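Probable amidase (Thermus thermophilus, PDB 2DC0) is probably an amidase-family protein, folded as an alpha/beta structure around a large mixed sheet. Local coordinates at residues Leu20-Leu25 and Ala44-Ala49; Gly63-Leu68 and Arg105-Leu110; Lys73-Val78 and Leu164-Gly169; Ser141-Gly146 and Pro361-Glu366; Gly183-Tyr188 and Thr203-Pro208. All coordinates share one frame; numbering follows the deposited sequence.

Interaction 1: residues Leu20-Leu25 and Ala44-Ala49; sequences LLEEAL and AARKEA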
# COMPACT_ATOMS: atom_id res chain seq x y z
N LEU A 20 22.36 34.69 13.17
CA LEU A 20 21.69 33.42 13.41
C LEU A 20 22.73 32.30 13.44
O LEU A 20 22.63 31.37 14.25
CB LEU A 20 20.63 33.15 12.33
CG LEU A 20 19.39 34.05 12.39
CD1 LEU A 20 18.47 33.79 11.20
CD2 LEU A 20 18.66 33.81 13.70
N LEU A 21 23.73 32.38 12.56
CA LEU A 21 24.77 31.37 12.51
C LEU A 21 25.61 31.41 13.79
O LEU A 21 25.85 30.37 14.41
CB LEU A 21 25.69 31.56 11.30
CG LEU A 21 26.84 30.54 11.17
CD1 LEU A 21 26.27 29.13 11.05
CD2 LEU A 21 27.71 30.86 9.97
N GLU A 22 26.06 32.60 14.18
CA GLU A 22 26.86 32.72 15.39
C GLU A 22 26.15 32.09 16.58
O GLU A 22 26.78 31.47 17.42
CB GLU A 22 27.17 34.19 15.70
CG GLU A 22 28.16 34.82 14.74
CD GLU A 22 29.44 34.00 14.63
OE1 GLU A 22 30.07 33.73 15.68
OE2 GLU A 22 29.81 33.64 13.49
N GLU A 23 24.83 32.27 16.65
CA GLU A 23 24.05 31.70 17.73
C GLU A 23 24.15 30.17 17.67
O GLU A 23 24.39 29.52 18.68
CB GLU A 23 22.59 32.14 17.61
CG GLU A 23 21.63 31.43 18.55
CD GLU A 23 22.02 31.57 20.02
OE1 GLU A 23 22.31 32.71 20.45
OE2 GLU A 23 22.03 30.54 20.74
N ALA A 24 23.97 29.61 16.47
CA ALA A 24 24.04 28.17 16.28
C ALA A 24 25.41 27.63 16.67
O ALA A 24 25.52 26.59 17.31
CB ALA A 24 23.72 27.81 14.83
N LEU A 25 26.46 28.34 16.27
CA LEU A 25 27.83 27.92 16.56
C LEU A 25 28.17 28.01 18.05
O LEU A 25 29.00 27.24 18.55
CB LEU A 25 28.83 28.75 15.75
CG LEU A 25 28.71 28.60 14.22
CD1 LEU A 25 29.75 29.49 13.53
CD2 LEU A 25 28.92 27.15 13.84
N ALA A 44 33.80 27.87 6.33
CA ALA A 44 32.97 27.77 5.14
C ALA A 44 31.55 28.26 5.45
O ALA A 44 30.93 28.94 4.63
CB ALA A 44 32.93 26.33 4.65
N ALA A 45 31.05 27.93 6.63
CA ALA A 45 29.71 28.35 7.03
C ALA A 45 29.64 29.86 7.18
O ALA A 45 28.70 30.50 6.70
CB ALA A 45 29.32 27.67 8.34
N ARG A 46 30.63 30.44 7.86
CA ARG A 46 30.64 31.88 8.06
C ARG A 46 30.74 32.60 6.71
O ARG A 46 30.08 33.61 6.49
CB ARG A 46 31.79 32.29 8.99
CG ARG A 46 31.52 31.99 10.46
CD ARG A 46 32.53 32.69 11.37
NE ARG A 46 32.15 32.67 12.78
CZ ARG A 46 32.73 31.91 13.71
NH1 ARG A 46 33.72 31.10 13.39
NH2 ARG A 46 32.33 31.98 14.98
N LYS A 47 31.56 32.07 5.81
CA LYS A 47 31.72 32.67 4.49
C LYS A 47 30.36 32.75 3.77
O LYS A 47 30.01 33.78 3.18
CB LYS A 47 32.70 31.85 3.65
CG LYS A 47 32.92 32.37 2.24
CD LYS A 47 33.96 31.54 1.49
CE LYS A 47 34.10 32.02 0.06
NZ LYS A 47 35.03 31.19 -0.74
N GLU A 48 29.60 31.66 3.83
CA GLU A 48 28.27 31.62 3.20
C GLU A 48 27.32 32.56 3.95
O GLU A 48 26.51 33.26 3.34
CB GLU A 48 27.73 30.18 3.23
CG GLU A 48 26.38 29.98 2.53
CD GLU A 48 26.43 30.30 1.05
OE1 GLU A 48 27.34 29.79 0.35
OE2 GLU A 48 25.55 31.05 0.57
N ALA A 49 27.44 32.57 5.27
CA ALA A 49 26.60 33.43 6.10
C ALA A 49 26.77 34.90 5.69
O ALA A 49 25.80 35.65 5.62
CB ALA A 49 26.95 33.25 7.57
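Leu-21 meets Ala-45 and Ala-49 between two antiparallel helices of the amidase fold, 17-30 and 42-57. Their short segments here run at 159° to each other, with axes 10.6 Å apart at closest approach. The spacing works as a case of large-against-small packing: a branched side chain on one helix rests against two alanines on the other. With CG anti to the backbone N (chi1 179°), Leu-21 sends CD2 across to Ala-49 CB at 3.5 Å, a pair closer than ordinary van der Waals contact, and the same methyl lies 3.9 Å from Ala-45 CB. Strand 110-115 also packs on the alanines, Phe-112 on Ala-45 and Leu-110 on Ala-49.

One residue on, Glu-22 turns to the partly exposed margin. Its chain crosses the extended Arg-46 side chain at about a right angle, yet the bend at chi2 (-53°) turns the carboxylate nearly into the guanidinium plane. Arg-46 grips it side-on, each nitrogen taking its own oxygen and each oxygen offering its syn lone pair.

Leu-25, a turn further along, lays CD1 over the centre of one guanidinium face, 3.8 Å from Arg-46 CZ. At the guanidinium edge Arg-46 NH2 reaches Glu-22 OE1 at 2.9 Å in an almost straight bond, while the shorter bond from Arg-46 NE to Glu-22 OE2, 2.6 Å, leaves the guanidinium plane slightly.

Interaction 2: residues Gly63-Leu68 and Arg105-Leu110; sequences GPLHGL and REAGAL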
# COMPACT_ATOMS: atom_id res chain seq x y z
N GLY A 63 15.21 32.57 -1.41
CA GLY A 63 14.00 31.79 -1.24
C GLY A 63 13.42 31.93 0.15
O GLY A 63 13.85 32.79 0.92
N PRO A 64 12.43 31.09 0.52
CA PRO A 64 11.79 31.14 1.84
C PRO A 64 12.68 30.79 3.03
O PRO A 64 12.37 31.14 4.16
CB PRO A 64 10.61 30.19 1.69
CG PRO A 64 11.13 29.18 0.70
CD PRO A 64 11.82 30.05 -0.32
N LEU A 65 13.79 30.11 2.77
CA LEU A 65 14.71 29.72 3.84
C LEU A 65 15.98 30.56 3.85
O LEU A 65 16.93 30.25 4.57
CB LEU A 65 15.08 28.24 3.69
CG LEU A 65 13.92 27.24 3.77
CD1 LEU A 65 14.44 25.82 3.64
CD2 LEU A 65 13.19 27.43 5.10
N HIS A 66 15.99 31.63 3.06
CA HIS A 66 17.17 32.49 2.96
C HIS A 66 17.81 32.90 4.29
O HIS A 66 17.20 33.57 5.12
CB HIS A 66 16.82 33.76 2.17
CG HIS A 66 18.00 34.62 1.84
ND1 HIS A 66 18.72 35.28 2.81
CD2 HIS A 66 18.59 34.92 0.66
CE1 HIS A 66 19.71 35.95 2.23
NE2 HIS A 66 19.65 35.75 0.93
N GLY A 67 19.06 32.48 4.49
CA GLY A 67 19.79 32.82 5.69
C GLY A 67 19.51 32.03 6.95
O GLY A 67 20.10 32.31 7.99
N LEU A 68 18.62 31.04 6.88
CA LEU A 68 18.29 30.23 8.05
C LEU A 68 19.23 29.03 8.18
O LEU A 68 19.36 28.22 7.26
CB LEU A 68 16.84 29.75 7.97
CG LEU A 68 15.79 30.86 7.86
CD1 LEU A 68 14.40 30.27 7.70
CD2 LEU A 68 15.86 31.75 9.08
N ARG A 105 18.79 24.05 -0.13
CA ARG A 105 19.79 25.02 -0.59
C ARG A 105 19.20 26.05 -1.56
O ARG A 105 19.44 27.25 -1.42
CB ARG A 105 20.98 24.30 -1.24
CG ARG A 105 22.08 25.23 -1.77
CD ARG A 105 23.27 24.42 -2.29
NE ARG A 105 22.93 23.60 -3.45
CZ ARG A 105 22.72 24.08 -4.68
NH1 ARG A 105 22.83 25.38 -4.91
NH2 ARG A 105 22.41 23.25 -5.67
N GLU A 106 18.43 25.59 -2.54
CA GLU A 106 17.85 26.53 -3.49
C GLU A 106 16.83 27.44 -2.82
O GLU A 106 16.49 28.50 -3.35
CB GLU A 106 17.21 25.78 -4.67
CG GLU A 106 18.21 24.93 -5.44
CD GLU A 106 17.67 24.48 -6.78
OE1 GLU A 106 16.48 24.10 -6.84
OE2 GLU A 106 18.43 24.48 -7.76
N ALA A 107 16.34 27.03 -1.65
CA ALA A 107 15.39 27.86 -0.92
C ALA A 107 16.15 28.94 -0.16
O ALA A 107 15.55 29.85 0.41
CB ALA A 107 14.57 27.00 0.05
N GLY A 108 17.48 28.84 -0.16
CA GLY A 108 18.30 29.84 0.51
C GLY A 108 18.80 29.47 1.89
O GLY A 108 19.44 30.28 2.57
N ALA A 109 18.51 28.24 2.32
CA ALA A 109 18.92 27.80 3.64
C ALA A 109 20.43 27.73 3.79
O ALA A 109 21.16 27.47 2.83
CB ALA A 109 18.32 26.43 3.94
N LEU A 110 20.90 27.99 5.00
CA LEU A 110 22.32 27.92 5.29
C LEU A 110 22.58 26.58 5.95
O LEU A 110 22.35 26.41 7.15
CB LEU A 110 22.73 29.06 6.22
CG LEU A 110 24.17 29.02 6.74
CD1 LEU A 110 25.15 28.93 5.59
CD2 LEU A 110 24.44 30.26 7.58
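Leu-65 packs on Ala-107 and Ala-109, and this small apolar patch is the centre of the contact. Its CB rests 3.7 Å from Ala-109 CB, while CD1 lies 3.8 Å from Ala-107 CB. The side chain leaves the backbone with CG beside the backbone N (chi1 -61°), which brings both CG and CD1 alongside the Ala-107 methyl. Pro-64 adds its ring CG more loosely at the flank of the same methyl, and helix 213-224 covers the patch through Phe-218, Leu-219 and Ile-222.

Just outside this patch the helix 99-106 gives way to a loop through a Schellman motif. Gly-108 adopts positive phi (99°) there, and the turned chain comes so near the 63-68 loop that Gly-108 CA and His-66 CA are 3.8 Å apart. That loop is itself two consecutive beta turns, type I from Gly-63 to His-66 and type II from Leu-65 to Leu-68, the latter with Gly-67 also at positive phi. Gly-108 and, across from it, Gly-63, whose CA is 3.0 Å from Ala-107 O, let the backbones come this close; Gly-67 serves its own turn.

Three backbone bonds then lace the two chains together. Leu-65 N donates to Ala-107 O, and Gly-67 N to Gly-108 O at 2.9 Å. Between them His-66 CA makes a CA-H...O contact with Gly-108 O, 3.2 Å away. Leu-110 N donates to Leu-68 O at 2.7 Å as the chain enters strand 110-115, where Leu-110 is also backbone-bonded to Leu-70 of strand 69-73.

Interaction 3: residues Lys73-Val78 and Leu164-Gly169; sequences KDLFPV and LGTDTG
Phe-76 and Leu-164 cross at about a right angle, the leucine presenting CD2 squarely over one face of the ring, 3.8 Å from its centroid. Leu-75 CD1 lies over the opposite face, so the ring is sandwiched between two leucine methyls. Near the plane of the ring its edge meets Gly-165 O, and Thr-166 CG2 slides past obliquely, 3.5 Å from Phe-76 CZ.

Thr-166 divides its two branches between two environments. Its OG1 sits between the backbone N and the carbonyl carbon (chi1 61°), which leaves CG2 to the phenylalanine and turns the hydroxyl to Lys-73. The fully extended lysine chain passes Gly-165, with Lys-73 CD 3.8 Å from Gly-165 CA, and crosses the threonine at about a right angle; its NZ donates to Thr-166 OG1 at 2.9 Å. At its base Lys-73 N donates to Leu-164 O at 2.9 Å, joining the neighbouring parallel strands 69-73 and 163-166.

Lys-73 NZ is also hydrogen-bonded to the hydroxyls of Ser-147 and Ser-148, an arrangement consistent with Lys-73 and Ser-147 being the lysine and cis-serine of the family's Ser-cisSer-Lys triad. Three hydroxyls, those of Thr-166, Ser-147 and Ser-148, thus hold the buried amine in place.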
# COMPACT_ATOMS: atom_id res chain seq x y z
N LYS A 73 21.22 15.27 8.30
CA LYS A 73 21.64 13.93 8.73
C LYS A 73 22.75 13.45 7.78
O LYS A 73 22.63 13.62 6.57
CB LYS A 73 20.45 12.97 8.67
CG LYS A 73 20.73 11.58 9.24
CD LYS A 73 19.47 10.74 9.18
CE LYS A 73 19.60 9.45 9.97
NZ LYS A 73 18.33 8.66 9.90
N ASP A 74 23.80 12.83 8.32
CA ASP A 74 24.93 12.41 7.48
C ASP A 74 24.78 11.27 6.48
O ASP A 74 25.73 10.52 6.26
CB ASP A 74 26.17 12.16 8.34
CG ASP A 74 27.47 12.31 7.55
OD1 ASP A 74 27.49 13.15 6.62
OD2 ASP A 74 28.46 11.61 7.86
N LEU A 75 23.61 11.13 5.87
CA LEU A 75 23.41 10.12 4.83
C LEU A 75 22.99 10.85 3.56
O LEU A 75 22.88 10.24 2.49
CB LEU A 75 22.36 9.08 5.24
CG LEU A 75 20.94 9.49 5.65
CD1 LEU A 75 20.13 9.95 4.44
CD2 LEU A 75 20.27 8.27 6.29
N PHE A 76 22.76 12.15 3.69
CA PHE A 76 22.37 13.03 2.59
C PHE A 76 23.63 13.80 2.15
O PHE A 76 24.23 14.53 2.93
CB PHE A 76 21.34 14.08 3.04
CG PHE A 76 19.95 13.55 3.25
CD1 PHE A 76 19.14 13.21 2.17
CD2 PHE A 76 19.43 13.44 4.54
CE1 PHE A 76 17.83 12.77 2.37
CE2 PHE A 76 18.12 13.01 4.75
CZ PHE A 76 17.31 12.68 3.66
N PRO A 77 24.05 13.63 0.89
CA PRO A 77 25.24 14.37 0.46
C PRO A 77 24.97 15.87 0.44
O PRO A 77 23.89 16.32 0.05
CB PRO A 77 25.50 13.81 -0.93
CG PRO A 77 25.05 12.38 -0.79
CD PRO A 77 23.74 12.55 -0.06
N VAL A 78 25.94 16.65 0.90
CA VAL A 78 25.82 18.10 0.92
C VAL A 78 27.09 18.65 0.28
O VAL A 78 28.19 18.19 0.58
CB VAL A 78 25.69 18.65 2.37
CG1 VAL A 78 25.74 20.16 2.37
CG2 VAL A 78 24.38 18.17 2.99
N LEU A 164 17.21 17.87 8.74
CA LEU A 164 16.66 16.91 7.79
C LEU A 164 17.17 15.52 8.14
O LEU A 164 18.37 15.31 8.25
CB LEU A 164 17.08 17.27 6.36
CG LEU A 164 16.73 16.25 5.27
CD1 LEU A 164 15.23 16.12 5.13
CD2 LEU A 164 17.36 16.69 3.94
N GLY A 165 16.26 14.57 8.30
CA GLY A 165 16.65 13.21 8.63
C GLY A 165 15.81 12.22 7.86
O GLY A 165 15.12 12.61 6.92
N THR A 166 15.89 10.94 8.22
CA THR A 166 15.09 9.91 7.55
C THR A 166 14.37 9.04 8.57
O THR A 166 14.73 9.02 9.75
CB THR A 166 15.93 8.99 6.62
OG1 THR A 166 16.93 8.29 7.38
CG2 THR A 166 16.59 9.80 5.51
N ASP A 167 13.35 8.33 8.11
CA ASP A 167 12.57 7.46 8.99
C ASP A 167 12.17 6.23 8.18
O ASP A 167 11.45 6.34 7.19
CB ASP A 167 11.33 8.21 9.48
CG ASP A 167 10.53 7.43 10.51
OD1 ASP A 167 10.19 6.26 10.25
OD2 ASP A 167 10.23 8.00 11.58
N THR A 168 12.64 5.06 8.61
CA THR A 168 12.33 3.81 7.92
C THR A 168 11.44 2.97 8.83
O THR A 168 10.48 2.34 8.38
CB THR A 168 13.60 3.02 7.59
OG1 THR A 168 14.48 3.83 6.78
CG2 THR A 168 13.25 1.75 6.81
N GLY A 169 11.77 2.97 10.12
CA GLY A 169 11.01 2.22 11.10
C GLY A 169 10.69 3.09 12.30
O GLY A 169 10.15 2.62 13.30

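Interaction 4: residues Ser141-Gly146 and Pro361-Glu366; sequences SRQAGG and PPLGTE
Arg-142 and Pro-362 face each other as a single antiparallel beta bridge, a non-hydrogen-bonded pair that ties two irregular loops of the amidase fold across more than two hundred residues. The bonds flanking the pair satisfy the backbone: Gln-143 N donates to Pro-361 O at 2.9 Å, and Leu-363 N donates to Ser-141 O at 3.1 Å. Pro-362 CA adds a CA-H...O contact to Ser-141 O.

Beyond the bridge the chain folds back in a type II turn from Pro-362 to Thr-365. The carbonyl of Pro-362 takes two donors from the same face of its plane, the backbone N-H and the hydroxyl of Thr-365. In the shorter of these bonds Thr-365 OG1 lies 2.6 Å from Pro-362 O.

The side chains find partners further out. Arg-142 bends at chi2 (-63°) and lies beside Pro-362, pointing the same way, with Arg-142 CD 3.9 Å from Pro-362 CD and that same ring carbon over one guanidinium face. Its NH1 donates to Ala-360 O, and its NH2 forms a salt bridge with Glu-404.

Gln-143 reaches inward past Pro-361, its OE1 3.3 Å from Pro-361 CG, while Leu-363 CD2 covers its base. The amide is held at both ends: OE1 accepts from His-377, and NE2 donates to Glu-127, whose carboxylate also receives Gly-364 N. A water completes the link, accepting from Gln-143 NE2 at 3.0 Å and donating to Thr-365 O at 2.7 Å.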
# COMPACT_ATOMS: atom_id res chain seq x y z
N SER A 141 23.23 11.24 29.94
CA SER A 141 23.43 9.86 30.38
C SER A 141 22.40 8.96 29.71
O SER A 141 22.48 7.74 29.81
CB SER A 141 23.29 9.75 31.91
OG SER A 141 21.96 10.03 32.34
N ARG A 142 21.43 9.58 29.04
CA ARG A 142 20.36 8.84 28.35
C ARG A 142 20.58 8.82 26.84
O ARG A 142 21.26 9.68 26.28
CB ARG A 142 18.99 9.47 28.64
CG ARG A 142 18.59 9.59 30.12
CD ARG A 142 18.45 8.24 30.80
NE ARG A 142 17.92 8.33 32.16
CZ ARG A 142 16.63 8.30 32.48
NH1 ARG A 142 15.70 8.19 31.53
NH2 ARG A 142 16.25 8.35 33.75
N GLN A 143 19.99 7.83 26.18
CA GLN A 143 20.11 7.68 24.74
C GLN A 143 19.43 8.83 23.99
O GLN A 143 18.34 9.27 24.36
CB GLN A 143 19.47 6.36 24.27
CG GLN A 143 20.04 5.09 24.91
CD GLN A 143 19.36 3.82 24.40
OE1 GLN A 143 18.15 3.80 24.18
NE2 GLN A 143 20.13 2.75 24.23
N ALA A 144 20.10 9.32 22.94
CA ALA A 144 19.53 10.36 22.10
C ALA A 144 18.58 9.57 21.21
O ALA A 144 17.68 10.12 20.58
CB ALA A 144 20.61 11.01 21.26
N GLY A 145 18.82 8.54 21.10
CA GLY A 145 18.00 7.65 20.30
C GLY A 145 18.29 7.74 18.82
O GLY A 145 19.38 8.14 18.41
N GLY A 146 17.58 6.93 17.90
CA GLY A 146 17.89 7.04 16.49
C GLY A 146 16.95 6.84 15.32
O GLY A 146 15.78 6.50 15.47
N PRO A 361 15.96 5.74 27.71
CA PRO A 361 16.68 5.01 28.75
C PRO A 361 18.19 5.27 28.78
O PRO A 361 18.76 5.85 27.85
CB PRO A 361 16.37 3.55 28.42
CG PRO A 361 16.39 3.57 26.93
CD PRO A 361 15.67 4.87 26.55
N PRO A 362 18.87 4.85 29.87
CA PRO A 362 20.31 5.05 29.99
C PRO A 362 21.06 4.38 28.83
O PRO A 362 20.61 3.37 28.28
CB PRO A 362 20.64 4.38 31.32
CG PRO A 362 19.41 4.64 32.13
CD PRO A 362 18.29 4.37 31.14
N LEU A 363 22.20 4.95 28.47
CA LEU A 363 23.00 4.37 27.40
C LEU A 363 23.32 2.93 27.83
O LEU A 363 23.51 2.69 29.02
CB LEU A 363 24.30 5.15 27.22
CG LEU A 363 24.12 6.59 26.70
CD1 LEU A 363 25.40 7.39 26.87
CD2 LEU A 363 23.71 6.53 25.23
N GLY A 364 23.33 2.00 26.89
CA GLY A 364 23.64 0.62 27.20
C GLY A 364 22.49 -0.26 27.67
O GLY A 364 22.69 -1.44 27.96
N THR A 365 21.29 0.30 27.75
CA THR A 365 20.13 -0.46 28.21
C THR A 365 19.64 -1.41 27.12
O THR A 365 19.11 -0.99 26.10
CB THR A 365 18.98 0.48 28.61
OG1 THR A 365 19.46 1.43 29.57
CG2 THR A 365 17.84 -0.30 29.23
N GLU A 366 19.81 -2.71 27.36
CA GLU A 366 19.42 -3.71 26.38
C GLU A 366 18.03 -4.29 26.61
O GLU A 366 17.42 -4.81 25.68
CB GLU A 366 20.46 -4.81 26.35
CG GLU A 366 21.85 -4.29 26.03
CD GLU A 366 22.87 -5.39 25.91
OE1 GLU A 366 22.95 -6.21 26.85
OE2 GLU A 366 23.59 -5.43 24.89
O HOH W 1 20.06 -0.20 23.72

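Interaction 5: residues Gly183-Tyr188 and Thr203-Pro208; sequences GFKPSY and TDHAGP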
# COMPACT_ATOMS: atom_id res chain seq x y z
N GLY A 183 8.86 15.84 14.95
CA GLY A 183 9.42 15.07 13.86
C GLY A 183 8.30 14.67 12.93
O GLY A 183 7.31 14.10 13.37
N PHE A 184 8.42 14.97 11.64
CA PHE A 184 7.35 14.59 10.73
C PHE A 184 7.79 13.64 9.61
O PHE A 184 8.73 13.93 8.87
CB PHE A 184 6.70 15.84 10.11
CG PHE A 184 5.53 15.53 9.21
CD1 PHE A 184 4.45 14.78 9.67
CD2 PHE A 184 5.51 16.00 7.90
CE1 PHE A 184 3.37 14.49 8.83
CE2 PHE A 184 4.44 15.72 7.05
CZ PHE A 184 3.36 14.97 7.51
N LYS A 185 7.11 12.50 9.52
CA LYS A 185 7.38 11.53 8.46
C LYS A 185 6.21 11.66 7.49
O LYS A 185 5.12 11.15 7.76
CB LYS A 185 7.42 10.09 8.98
CG LYS A 185 7.72 9.08 7.86
CD LYS A 185 7.30 7.65 8.21
CE LYS A 185 5.79 7.48 8.15
NZ LYS A 185 5.28 7.70 6.76
N PRO A 186 6.42 12.34 6.36
CA PRO A 186 5.36 12.52 5.36
C PRO A 186 5.00 11.20 4.70
O PRO A 186 5.63 10.17 4.96
CB PRO A 186 5.99 13.48 4.35
CG PRO A 186 7.05 14.20 5.13
CD PRO A 186 7.63 13.08 5.97
N SER A 187 3.98 11.24 3.85
CA SER A 187 3.57 10.05 3.12
C SER A 187 4.79 9.60 2.34
O SER A 187 5.61 10.42 1.91
CB SER A 187 2.45 10.38 2.13
OG SER A 187 1.26 10.78 2.81
N TYR A 188 4.92 8.29 2.15
CA TYR A 188 6.05 7.74 1.41
C TYR A 188 6.24 8.46 0.08
O TYR A 188 5.28 8.75 -0.63
CB TYR A 188 5.82 6.25 1.14
CG TYR A 188 6.90 5.60 0.32
CD1 TYR A 188 8.09 5.17 0.90
CD2 TYR A 188 6.74 5.41 -1.06
CE1 TYR A 188 9.09 4.56 0.14
CE2 TYR A 188 7.73 4.80 -1.83
CZ TYR A 188 8.90 4.38 -1.22
OH TYR A 188 9.88 3.79 -1.99
N THR A 203 10.77 1.48 1.95
CA THR A 203 10.28 1.84 3.27
C THR A 203 10.90 3.13 3.82
O THR A 203 10.38 3.70 4.79
CB THR A 203 10.53 0.69 4.27
OG1 THR A 203 10.05 -0.54 3.71
CG2 THR A 203 9.80 0.95 5.57
N ASP A 204 11.99 3.59 3.21
CA ASP A 204 12.66 4.83 3.66
C ASP A 204 11.77 6.05 3.43
O ASP A 204 10.99 6.10 2.49
CB ASP A 204 13.97 5.09 2.88
CG ASP A 204 15.08 4.12 3.21
OD1 ASP A 204 15.01 3.40 4.23
OD2 ASP A 204 16.06 4.10 2.42
N HIS A 205 11.94 7.06 4.29
CA HIS A 205 11.20 8.32 4.21
C HIS A 205 12.14 9.47 4.59
O HIS A 205 12.94 9.33 5.52
CB HIS A 205 10.04 8.39 5.21
CG HIS A 205 8.90 7.47 4.92
ND1 HIS A 205 8.99 6.10 5.07
CD2 HIS A 205 7.62 7.72 4.59
CE1 HIS A 205 7.81 5.55 4.85
NE2 HIS A 205 6.96 6.52 4.55
N ALA A 206 12.04 10.60 3.90
CA ALA A 206 12.83 11.78 4.22
C ALA A 206 11.86 12.72 4.94
O ALA A 206 10.70 12.84 4.54
CB ALA A 206 13.36 12.45 2.96
N GLY A 207 12.32 13.39 5.99
CA GLY A 207 11.43 14.29 6.71
C GLY A 207 12.15 15.24 7.64
O GLY A 207 13.31 15.02 7.99
N PRO A 208 11.48 16.32 8.07
CA PRO A 208 12.09 17.31 8.96
C PRO A 208 11.96 17.08 10.46
O PRO A 208 11.05 16.39 10.94
CB PRO A 208 11.39 18.59 8.55
CG PRO A 208 9.97 18.09 8.37
CD PRO A 208 10.17 16.80 7.58
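His-205 stands between Lys-185 and Tyr-188, which cover opposite faces of its imidazole. Lys-185 CD sits over the centre of one face, 3.6 Å from the ring centroid, in a CH-pi contact. Against the other face Tyr-188 turns its edge in a T-shaped pair, planes at 80° and centroids 5.5 Å apart. At the imidazole's own edge Pro-186 O approaches His-205 CD2 to 3.2 Å.

The lysine chain is bent at chi3 (74°) and curls back; Lys-185 NZ donates to Val-393 O, its main partner, and also to Pro-186 O at 3.1 Å. His-205 ND1 gives a weak bond to Thr-203 O, and Tyr-188 OH is tied to Arg-201 O.

These residues extend from the ends of two antiparallel neighbours in the large mixed sheet, strands 182-185 and 206-210, where Phe-184 N donates to Pro-208 O at 3.1 Å. Close by, Gly-207 CA passes 3.5 Å from Phe-184 O in a CA-H...O contact, the carbonyl being buried without a conventional partner in the model. Helix 213-224 covers Phe-184, Pro-186 and Pro-208 through Leu-219 and Thr-220, while Tyr-188, at the outer end, packs on Glu-335 of the second subunit.

In the fold
Interactions 3 and 5 lie deepest, their centres 10 Å apart, and share the large sheet: strands 163-166 and 206-210 are neighbours, and Thr-168 OG1 approaches Asp-204 OD1 to 2.6 Å. In interaction 5 a lysine covers the ring, whereas in interaction 3 leucines do and the lysine turns to hydroxyls. Interactions 1 and 2 form a second touching pair toward one end of the sheet, where Leu-110 packs on Glu-48 and Ala-49; there helix packing with a salt bridge at its margin gives way to a compact lacing of backbone bonds. Interaction 4, partly exposed, joins loops instead of regular elements and relies on a bridge, outside polar partners and water.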